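Local structure of restriction endonuclease S subunits (Thermoanaerobacter tengcongensis, 3OKG) at residues 19-27 against 404-412; 228-237 against 321-330. The protein probably acts as the DNA-recognising specificity subunit of a type I methyltransferase that is composed of M and S polypeptides. All coordinates share one frame; numbering follows the deposited sequence.

Contact 1: 19-27 against 404-412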
loop_
_atom_site.group_PDB
_atom_site.type_symbol
_atom_site.label_atom_id
_atom_site.label_comp_id
_atom_site.label_asym_id
_atom_site.label_seq_id
_atom_site.Cartn_x
_atom_site.Cartn_y
_atom_site.Cartn_z
ATOM N N PRO A 19 -3.473 -34.846 -0.686
ATOM C CA PRO A 19 -4.087 -33.572 -1.105
ATOM C C PRO A 19 -3.731 -33.140 -2.512
ATOM O O PRO A 19 -4.617 -32.690 -3.226
ATOM C CB PRO A 19 -3.544 -32.556 -0.088
ATOM C CG PRO A 19 -3.329 -33.372 1.144
ATOM C CD PRO A 19 -2.867 -34.748 0.651
ATOM N N TYR A 20 -2.458 -33.219 -2.885
ATOM C CA TYR A 20 -2.027 -32.969 -4.255
ATOM C C TYR A 20 -0.753 -33.756 -4.482
ATOM O O TYR A 20 -0.137 -34.223 -3.529
ATOM C CB TYR A 20 -1.837 -31.475 -4.573
ATOM C CG TYR A 20 -0.848 -30.752 -3.686
ATOM C CD1 TYR A 20 0.515 -30.829 -3.926
ATOM C CD2 TYR A 20 -1.285 -29.984 -2.603
ATOM C CE1 TYR A 20 1.428 -30.163 -3.087
ATOM C CE2 TYR A 20 -0.397 -29.323 -1.785
ATOM C CZ TYR A 20 0.963 -29.417 -2.036
ATOM O OH TYR A 20 1.845 -28.768 -1.204
ATOM N N LYS A 21 -0.376 -33.912 -5.742
ATOM C CA LYS A 21 0.703 -34.813 -6.118
ATOM C C LYS A 21 2.077 -34.178 -5.866
ATOM O O LYS A 21 2.346 -33.071 -6.308
ATOM C CB LYS A 21 0.578 -35.179 -7.597
ATOM C CG LYS A 21 1.574 -36.223 -8.067
ATOM C CD LYS A 21 1.481 -36.382 -9.585
ATOM C CE LYS A 21 1.941 -37.758 -10.034
ATOM N NZ LYS A 21 3.091 -38.243 -9.231
ATOM N N LEU A 22 2.945 -34.903 -5.170
ATOM C CA LEU A 22 4.258 -34.377 -4.775
ATOM C C LEU A 22 5.316 -34.990 -5.661
ATOM O O LEU A 22 5.078 -36.063 -6.246
ATOM C CB LEU A 22 4.562 -34.786 -3.335
ATOM C CG LEU A 22 3.556 -34.311 -2.295
ATOM C CD1 LEU A 22 3.960 -34.794 -0.917
ATOM C CD2 LEU A 22 3.439 -32.806 -2.343
ATOM N N PRO A 23 6.474 -34.328 -5.770
ATOM C CA PRO A 23 7.587 -34.910 -6.532
ATOM C C PRO A 23 7.976 -36.263 -5.969
ATOM O O PRO A 23 7.693 -36.557 -4.812
ATOM C CB PRO A 23 8.722 -33.905 -6.325
ATOM C CG PRO A 23 8.011 -32.584 -6.108
ATOM C CD PRO A 23 6.788 -32.959 -5.298
ATOM N N PRO A 24 8.614 -37.094 -6.801
ATOM C CA PRO A 24 9.134 -38.402 -6.387
ATOM C C PRO A 24 9.964 -38.272 -5.111
ATOM O O PRO A 24 10.796 -37.370 -5.006
ATOM C CB PRO A 24 10.072 -38.773 -7.541
ATOM C CG PRO A 24 9.538 -38.043 -8.714
ATOM C CD PRO A 24 8.978 -36.752 -8.186
ATOM N N GLY A 25 9.745 -39.157 -4.154
ATOM C CA GLY A 25 10.558 -39.169 -2.953
ATOM C C GLY A 25 9.992 -38.346 -1.805
ATOM O O GLY A 25 10.365 -38.558 -0.657
ATOM N N TRP A 26 9.112 -37.393 -2.104
ATOM C CA TRP A 26 8.417 -36.677 -1.030
ATOM C C TRP A 26 7.297 -37.552 -0.479
ATOM O O TRP A 26 6.838 -38.470 -1.149
ATOM C CB TRP A 26 7.797 -35.407 -1.570
ATOM C CG TRP A 26 8.704 -34.349 -2.073
ATOM C CD1 TRP A 26 9.918 -34.495 -2.687
ATOM C CD2 TRP A 26 8.408 -32.959 -2.086
ATOM N NE1 TRP A 26 10.403 -33.269 -3.053
ATOM C CE2 TRP A 26 9.485 -32.306 -2.698
ATOM C CE3 TRP A 26 7.325 -32.193 -1.608
ATOM C CZ2 TRP A 26 9.534 -30.921 -2.848
ATOM C CZ3 TRP A 26 7.366 -30.810 -1.781
ATOM C CH2 TRP A 26 8.463 -30.189 -2.391
ATOM N N ARG A 27 6.841 -37.270 0.736
ATOM C CA ARG A 27 5.687 -37.978 1.278
ATOM C C ARG A 27 4.750 -37.063 2.066
ATOM O O ARG A 27 5.161 -36.003 2.556
ATOM C CB ARG A 27 6.153 -39.136 2.180
ATOM C CG ARG A 27 7.212 -38.709 3.172
ATOM C CD ARG A 27 7.972 -39.882 3.778
ATOM N NE ARG A 27 7.121 -40.510 4.752
ATOM C CZ ARG A 27 7.307 -40.475 6.064
ATOM N NH1 ARG A 27 8.368 -39.877 6.589
ATOM N NH2 ARG A 27 6.418 -41.065 6.842
ATOM N N LEU A 404 5.589 -19.587 -1.255
ATOM C CA LEU A 404 5.419 -20.845 -0.544
ATOM C C LEU A 404 4.649 -21.845 -1.409
ATOM O O LEU A 404 4.935 -23.046 -1.389
ATOM C CB LEU A 404 4.693 -20.623 0.779
ATOM C CG LEU A 404 5.457 -19.723 1.780
ATOM C CD1 LEU A 404 4.625 -19.660 3.082
ATOM C CD2 LEU A 404 6.867 -20.304 2.061
ATOM N N ASP A 405 3.677 -21.355 -2.167
ATOM C CA ASP A 405 2.888 -22.254 -3.020
ATOM C C ASP A 405 3.779 -22.959 -4.031
ATOM O O ASP A 405 3.660 -24.172 -4.259
ATOM C CB ASP A 405 1.773 -21.490 -3.747
ATOM C CG ASP A 405 0.610 -21.165 -2.833
ATOM O OD1 ASP A 405 0.511 -21.781 -1.743
ATOM O OD2 ASP A 405 -0.200 -20.291 -3.191
ATOM N N LYS A 406 4.686 -22.204 -4.625
ATOM C CA LYS A 406 5.685 -22.807 -5.523
ATOM C C LYS A 406 6.617 -23.782 -4.782
ATOM O O LYS A 406 6.911 -24.878 -5.265
ATOM C CB LYS A 406 6.550 -21.720 -6.161
ATOM C CG LYS A 406 5.804 -20.700 -6.988
ATOM C CD LYS A 406 6.808 -19.734 -7.618
ATOM C CE LYS A 406 6.157 -18.436 -8.105
ATOM N NZ LYS A 406 6.994 -17.838 -9.170
ATOM N N ALA A 407 7.082 -23.368 -3.608
ATOM C CA ALA A 407 8.015 -24.175 -2.835
ATOM C C ALA A 407 7.416 -25.538 -2.521
ATOM O O ALA A 407 8.077 -26.560 -2.669
ATOM C CB ALA A 407 8.397 -23.460 -1.538
ATOM N N PHE A 408 6.154 -25.567 -2.094
ATOM C CA PHE A 408 5.644 -26.796 -1.513
ATOM C C PHE A 408 4.967 -27.703 -2.529
ATOM O O PHE A 408 4.418 -28.734 -2.171
ATOM C CB PHE A 408 4.775 -26.496 -0.291
ATOM C CG PHE A 408 5.527 -25.734 0.771
ATOM C CD1 PHE A 408 6.782 -26.165 1.173
ATOM C CD2 PHE A 408 4.991 -24.590 1.353
ATOM C CE1 PHE A 408 7.493 -25.487 2.151
ATOM C CE2 PHE A 408 5.693 -23.893 2.326
ATOM C CZ PHE A 408 6.949 -24.333 2.726
ATOM N N ARG A 409 5.082 -27.317 -3.794
ATOM C CA ARG A 409 4.627 -28.128 -4.928
ATOM C C ARG A 409 5.875 -28.689 -5.638
ATOM O O ARG A 409 5.782 -29.462 -6.582
ATOM C CB ARG A 409 3.852 -27.222 -5.884
ATOM C CG ARG A 409 2.882 -27.905 -6.804
ATOM C CD ARG A 409 1.724 -26.965 -7.109
ATOM N NE ARG A 409 0.853 -26.821 -5.942
ATOM C CZ ARG A 409 -0.239 -27.550 -5.721
ATOM N NH1 ARG A 409 -0.625 -28.485 -6.601
ATOM N NH2 ARG A 409 -0.950 -27.336 -4.619
ATOM N N GLY A 410 7.049 -28.260 -5.187
ATOM C CA GLY A 410 8.306 -28.705 -5.761
ATOM C C GLY A 410 8.740 -27.897 -6.970
ATOM O O GLY A 410 9.547 -28.348 -7.775
ATOM N N ASP A 411 8.213 -26.685 -7.098
ATOM C CA ASP A 411 8.485 -25.880 -8.279
ATOM C C ASP A 411 9.585 -24.848 -8.095
ATOM O O ASP A 411 9.825 -24.040 -8.984
ATOM C CB ASP A 411 7.198 -25.216 -8.779
ATOM C CG ASP A 411 6.239 -26.220 -9.399
ATOM O OD1 ASP A 411 6.714 -27.265 -9.905
ATOM O OD2 ASP A 411 5.015 -25.981 -9.368
ATOM N N LEU A 412 10.253 -24.862 -6.947
ATOM C CA LEU A 412 11.419 -23.985 -6.766
ATOM C C LEU A 412 12.720 -24.747 -7.005
ATOM O O LEU A 412 13.796 -24.168 -7.134
ATOM C CB LEU A 412 11.436 -23.333 -5.376
ATOM C CG LEU A 412 10.420 -22.226 -5.106
ATOM C CD1 LEU A 412 10.688 -21.564 -3.731
ATOM C CD2 LEU A 412 10.459 -21.180 -6.212
ATOM O OXT LEU A 412 12.724 -25.974 -7.065
HETATM O O HOH W 1 4.487 -32.087 -7.731
#
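The Tyr20 ring carries the Arg409 guanidinium on one face, with NH2 over the ring centre, and at its edge, near the ring plane, it meets the Phe408 carbonyl oxygen. Trp26 has Pro23 CD over one face and Ala407 O at its edge. The first pair is a cation-pi contact: Arg409 CZ stands 3.8 Å from the Tyr20 ring centroid and 12° off the ring normal. The two planes are inclined by 30°. The bend of the Arg409 chain at chi3 folds the guanidinium back over the ring. With Tyr20 CG set between its backbone N and carbonyl carbon (chi1 58°), the ring extends toward the helix end, where OH donates to Phe408 O at 2.7 Å, arriving from well above the carbonyl plane. A phenylalanine here would probably leave Phe408 O without its hydroxyl donor.

Trp26 CZ3 also approaches Phe408 O, at 3.6 Å, while Pro23 CG lies 3.9 Å from Gly410 CA. Gly410 has positive phi and is the C-prime residue of a Schellman motif that ends helix 392-407; a CB there would clash with Pro23 CG. Trp26 and Ala407 both touch Ile180 of helix 174-216. The chemistry is thus mixed: a carbonyl at the helix end accepts a hydrogen bond from the tyrosine hydroxyl, a positive charge is probably stabilised by that tyrosine's pi face, and proline and tryptophan fit against the glycine of the helix-ending turn, so the C-terminal tail is held to the N-terminal DNA specificity domain.

Contact 2: 228-237 against 321-330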
loop_
_atom_site.group_PDB
_atom_site.type_symbol
_atom_site.label_atom_id
_atom_site.label_comp_id
_atom_site.label_asym_id
_atom_site.label_seq_id
_atom_site.Cartn_x
_atom_site.Cartn_y
_atom_site.Cartn_z
ATOM N N TRP A 228 10.074 32.935 -27.446
ATOM C CA TRP A 228 9.122 32.788 -26.359
ATOM C C TRP A 228 8.826 34.211 -25.944
ATOM O O TRP A 228 9.648 35.100 -26.162
ATOM C CB TRP A 228 9.772 32.090 -25.161
ATOM C CG TRP A 228 10.047 30.601 -25.280
ATOM C CD1 TRP A 228 10.465 29.911 -26.387
ATOM C CD2 TRP A 228 9.966 29.637 -24.210
ATOM N NE1 TRP A 228 10.623 28.570 -26.072
ATOM C CE2 TRP A 228 10.347 28.386 -24.741
ATOM C CE3 TRP A 228 9.619 29.721 -22.852
ATOM C CZ2 TRP A 228 10.362 27.211 -23.962
ATOM C CZ3 TRP A 228 9.649 28.554 -22.076
ATOM C CH2 TRP A 228 10.021 27.324 -22.637
ATOM N N ARG A 229 7.677 34.441 -25.327
ATOM C CA ARG A 229 7.389 35.746 -24.752
ATOM C C ARG A 229 6.793 35.595 -23.377
ATOM O O ARG A 229 6.003 34.664 -23.129
ATOM C CB ARG A 229 6.391 36.522 -25.622
ATOM C CG ARG A 229 6.937 37.053 -26.936
ATOM C CD ARG A 229 5.821 37.653 -27.793
ATOM N NE ARG A 229 4.765 36.669 -28.009
ATOM C CZ ARG A 229 3.493 36.844 -27.670
ATOM N NH1 ARG A 229 3.104 37.989 -27.117
ATOM N NH2 ARG A 229 2.606 35.879 -27.903
ATOM N N TRP A 230 7.153 36.510 -22.485
ATOM C CA TRP A 230 6.417 36.679 -21.249
ATOM C C TRP A 230 5.080 37.385 -21.508
ATOM O O TRP A 230 5.066 38.530 -21.946
ATOM C CB TRP A 230 7.231 37.498 -20.272
ATOM C CG TRP A 230 8.275 36.709 -19.575
ATOM C CD1 TRP A 230 9.637 36.799 -19.744
ATOM C CD2 TRP A 230 8.053 35.684 -18.605
ATOM N NE1 TRP A 230 10.269 35.907 -18.908
ATOM C CE2 TRP A 230 9.321 35.200 -18.209
ATOM C CE3 TRP A 230 6.906 35.132 -18.023
ATOM C CZ2 TRP A 230 9.472 34.178 -17.265
ATOM C CZ3 TRP A 230 7.051 34.122 -17.078
ATOM C CH2 TRP A 230 8.332 33.654 -16.710
ATOM N N VAL A 231 3.962 36.714 -21.240
ATOM C CA VAL A 231 2.637 37.333 -21.405
ATOM C C VAL A 231 1.845 37.283 -20.113
ATOM O O VAL A 231 2.128 36.475 -19.228
ATOM C CB VAL A 231 1.817 36.663 -22.522
ATOM C CG1 VAL A 231 2.575 36.705 -23.848
ATOM C CG2 VAL A 231 1.489 35.209 -22.148
ATOM N N ARG A 232 0.827 38.131 -20.013
ATOM C CA ARG A 232 -0.106 38.080 -18.894
ATOM C C ARG A 232 -1.235 37.117 -19.249
ATOM O O ARG A 232 -1.776 37.176 -20.353
ATOM C CB ARG A 232 -0.667 39.469 -18.594
ATOM C CG ARG A 232 0.377 40.476 -18.142
ATOM C CD ARG A 232 -0.171 41.894 -18.177
ATOM N NE ARG A 232 -0.762 42.220 -19.472
ATOM C CZ ARG A 232 -0.079 42.708 -20.503
ATOM N NH1 ARG A 232 -0.700 42.976 -21.644
ATOM N NH2 ARG A 232 1.223 42.929 -20.394
ATOM N N LEU A 233 -1.585 36.226 -18.326
ATOM C CA LEU A 233 -2.570 35.188 -18.633
ATOM C C LEU A 233 -3.783 35.809 -19.335
ATOM O O LEU A 233 -4.336 35.224 -20.277
ATOM C CB LEU A 233 -3.027 34.492 -17.343
ATOM C CG LEU A 233 -3.900 33.253 -17.519
ATOM C CD1 LEU A 233 -3.224 32.240 -18.453
ATOM C CD2 LEU A 233 -4.209 32.636 -16.158
ATOM N N GLY A 234 -4.206 36.980 -18.865
ATOM C CA GLY A 234 -5.308 37.709 -19.501
ATOM C C GLY A 234 -5.170 37.850 -21.014
ATOM O O GLY A 234 -6.161 37.867 -21.738
ATOM N N GLU A 235 -3.939 37.931 -21.516
ATOM C CA GLU A 235 -3.729 38.125 -22.959
ATOM C C GLU A 235 -4.006 36.903 -23.804
ATOM O O GLU A 235 -4.321 37.021 -24.992
ATOM C CB GLU A 235 -2.267 38.500 -23.244
ATOM C CG GLU A 235 -1.757 39.745 -22.572
ATOM C CD GLU A 235 -0.356 40.065 -23.031
ATOM O OE1 GLU A 235 -0.188 40.388 -24.232
ATOM O OE2 GLU A 235 0.570 39.976 -22.194
ATOM N N VAL A 236 -3.808 35.719 -23.224
ATOM C CA VAL A 236 -3.884 34.492 -24.000
ATOM C C VAL A 236 -4.952 33.515 -23.435
ATOM O O VAL A 236 -4.985 32.334 -23.786
ATOM C CB VAL A 236 -2.479 33.839 -24.044
ATOM C CG1 VAL A 236 -1.493 34.792 -24.773
ATOM C CG2 VAL A 236 -1.976 33.604 -22.624
ATOM N N CYS A 237 -5.833 34.034 -22.587
ATOM C CA CYS A 237 -6.800 33.201 -21.879
ATOM C C CYS A 237 -8.049 34.009 -21.518
ATOM O O CYS A 237 -7.948 35.127 -20.992
ATOM C CB CYS A 237 -6.144 32.628 -20.613
ATOM S SG CYS A 237 -6.980 31.186 -19.912
ATOM N N SER A 321 -3.129 30.768 -28.910
ATOM C CA SER A 321 -1.673 30.730 -28.720
ATOM C C SER A 321 -1.243 29.988 -27.454
ATOM O O SER A 321 -0.058 29.953 -27.147
ATOM C CB SER A 321 -1.087 32.139 -28.691
ATOM O OG SER A 321 -1.502 32.822 -27.520
ATOM N N LEU A 322 -2.199 29.423 -26.717
ATOM C CA LEU A 322 -1.901 28.777 -25.434
ATOM C C LEU A 322 -2.508 27.372 -25.381
ATOM O O LEU A 322 -3.718 27.209 -25.571
ATOM C CB LEU A 322 -2.428 29.619 -24.265
ATOM C CG LEU A 322 -2.386 28.992 -22.854
ATOM C CD1 LEU A 322 -0.934 28.825 -22.373
ATOM C CD2 LEU A 322 -3.148 29.857 -21.860
ATOM N N GLU A 323 -1.653 26.369 -25.148
ATOM C CA GLU A 323 -2.067 24.979 -24.983
ATOM C C GLU A 323 -2.687 24.769 -23.613
ATOM O O GLU A 323 -2.157 25.236 -22.599
ATOM C CB GLU A 323 -0.862 24.045 -25.131
ATOM C CG GLU A 323 -0.415 23.822 -26.562
ATOM C CD GLU A 323 -1.421 23.000 -27.359
ATOM O OE1 GLU A 323 -2.234 22.286 -26.738
ATOM O OE2 GLU A 323 -1.398 23.061 -28.606
ATOM N N ARG A 324 -3.809 24.061 -23.583
ATOM C CA ARG A 324 -4.497 23.765 -22.341
ATOM C C ARG A 324 -3.542 23.171 -21.320
ATOM O O ARG A 324 -3.492 23.566 -20.148
ATOM C CB ARG A 324 -5.592 22.722 -22.627
ATOM C CG ARG A 324 -6.190 22.147 -21.381
ATOM C CD ARG A 324 -7.602 21.675 -21.641
ATOM N NE ARG A 324 -7.689 20.284 -22.057
ATOM C CZ ARG A 324 -7.648 19.883 -23.318
ATOM N NH1 ARG A 324 -7.498 20.778 -24.289
ATOM N NH2 ARG A 324 -7.758 18.586 -23.602
ATOM N N PHE A 325 -2.790 22.182 -21.769
ATOM C CA PHE A 325 -1.920 21.467 -20.842
ATOM C C PHE A 325 -0.671 22.229 -20.411
ATOM O O PHE A 325 -0.121 21.957 -19.337
ATOM C CB PHE A 325 -1.620 20.074 -21.380
ATOM C CG PHE A 325 -2.839 19.180 -21.347
ATOM C CD1 PHE A 325 -3.481 18.936 -20.143
ATOM C CD2 PHE A 325 -3.355 18.626 -22.505
ATOM C CE1 PHE A 325 -4.624 18.120 -20.088
ATOM C CE2 PHE A 325 -4.487 17.818 -22.462
ATOM C CZ PHE A 325 -5.124 17.576 -21.248
ATOM N N TRP A 326 -0.254 23.209 -21.214
ATOM C CA TRP A 326 0.834 24.128 -20.776
ATOM C C TRP A 326 0.339 24.940 -19.586
ATOM O O TRP A 326 1.012 25.050 -18.546
ATOM C CB TRP A 326 1.243 25.058 -21.931
ATOM C CG TRP A 326 2.385 26.009 -21.623
ATOM C CD1 TRP A 326 2.299 27.379 -21.443
ATOM C CD2 TRP A 326 3.776 25.675 -21.485
ATOM N NE1 TRP A 326 3.556 27.910 -21.206
ATOM C CE2 TRP A 326 4.481 26.888 -21.242
ATOM C CE3 TRP A 326 4.504 24.477 -21.581
ATOM C CZ2 TRP A 326 5.860 26.925 -21.046
ATOM C CZ3 TRP A 326 5.886 24.519 -21.392
ATOM C CH2 TRP A 326 6.548 25.734 -21.132
ATOM N N LEU A 327 -0.860 25.499 -19.746
ATOM C CA LEU A 327 -1.524 26.242 -18.680
ATOM C C LEU A 327 -1.680 25.395 -17.413
ATOM O O LEU A 327 -1.367 25.837 -16.309
ATOM C CB LEU A 327 -2.915 26.693 -19.147
ATOM C CG LEU A 327 -3.748 27.446 -18.107
ATOM C CD1 LEU A 327 -2.962 28.632 -17.555
ATOM C CD2 LEU A 327 -5.071 27.909 -18.711
ATOM N N LEU A 328 -2.172 24.171 -17.582
ATOM C CA LEU A 328 -2.398 23.282 -16.450
ATOM C C LEU A 328 -1.119 22.989 -15.665
ATOM O O LEU A 328 -1.109 23.050 -14.430
ATOM C CB LEU A 328 -3.016 21.963 -16.930
ATOM C CG LEU A 328 -3.697 21.144 -15.836
ATOM C CD1 LEU A 328 -4.756 21.991 -15.173
ATOM C CD2 LEU A 328 -4.330 19.857 -16.409
ATOM N N TYR A 329 -0.050 22.626 -16.360
ATOM C CA TYR A 329 1.221 22.395 -15.673
ATOM C C TYR A 329 1.691 23.631 -14.920
ATOM O O TYR A 329 2.225 23.537 -13.814
ATOM C CB TYR A 329 2.304 21.981 -16.652
ATOM C CG TYR A 329 2.354 20.490 -16.869
ATOM C CD1 TYR A 329 2.094 19.948 -18.122
ATOM C CD2 TYR A 329 2.641 19.625 -15.813
ATOM C CE1 TYR A 329 2.132 18.573 -18.334
ATOM C CE2 TYR A 329 2.672 18.244 -16.009
ATOM C CZ TYR A 329 2.409 17.735 -17.265
ATOM O OH TYR A 329 2.442 16.381 -17.468
ATOM N N TYR A 330 1.503 24.797 -15.532
ATOM C CA TYR A 330 1.976 26.045 -14.911
ATOM C C TYR A 330 1.205 26.320 -13.629
ATOM O O TYR A 330 1.798 26.599 -12.594
ATOM C CB TYR A 330 1.795 27.209 -15.877
ATOM C CG TYR A 330 2.477 28.490 -15.427
ATOM C CD1 TYR A 330 3.834 28.520 -15.176
ATOM C CD2 TYR A 330 1.748 29.673 -15.279
ATOM C CE1 TYR A 330 4.464 29.696 -14.772
ATOM C CE2 TYR A 330 2.365 30.844 -14.878
ATOM C CZ TYR A 330 3.710 30.856 -14.636
ATOM O OH TYR A 330 4.342 32.010 -14.242
#
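The turn that presents Leu233 and Val236 to Leu322 is fastened by Glu235 OE2, which Arg232 grips twice. Arg232 N donates to it over 2.9 Å in a nearly straight bond (173°) on the anti side of the carboxylate, and Arg232 NH1 stands 3.3 Å from the same OE2. This second grip is one of charge alone, because the oxygen sits over the face of the guanidinium and no N-H points at it.

Across the contact the evidence is apolar. Leu233 CD1 reaches Leu327 CD1 at 3.7 Å, and the two side chains cross at about a right angle. Leu322 CG lies anti to its own backbone N (chi1 171°), and its CD2 methyl touches both Leu233 CD1 and Val236 CG2 and comes within 3.6 Å of Val236 O. Cys237 SG meets the other methyl of Leu327, CD2, at 4.0 Å. On the Ser321 side, Val236 CG1 lies 3.4 Å from Ser321 OG. Farther along, Trp326 turns an edge toward the face of Trp228 in an offset edge-to-face pair, centroids 5.9 Å apart and planes at 85°. The indole N-H of Trp326 is engaged by Pro361 O, and the hydroxyl of Tyr330, near the edge of Trp230, by Phe359 O.

Both carbonyls belong to strand 359-362, which pairs antiparallel with strand 229-232. Helix 324-333 therefore packs its Trp326, Leu327 and Tyr330 side against that two-stranded ladder and the following turn, while Trp326 and Tyr329 also touch helix 365-388, most of which falls in the second predicted coiled coil.

Overall arrangement
Contact 1 and contact 2 lie on opposite sides of the chain's centre, 64 Å apart between centres and about 36 Å between nearest atoms, so they do not touch. Contact 2 is nested in sequence inside the long loop that contact 1 closes. Contact 2 is local to the second specificity domain; contact 1 brings the chain's end back to the first, consistent with the circular organisation known for HsdS subunits. Trp26 and Trp228 appear to hold corresponding places in the two domains: each rests on a pair of prolines, and the arginine that follows pairs its backbone with Leu171 or Leu362. Helix 174-216 spans the distance, and helices 365-388 and 392-407 in succession lead back to contact 1.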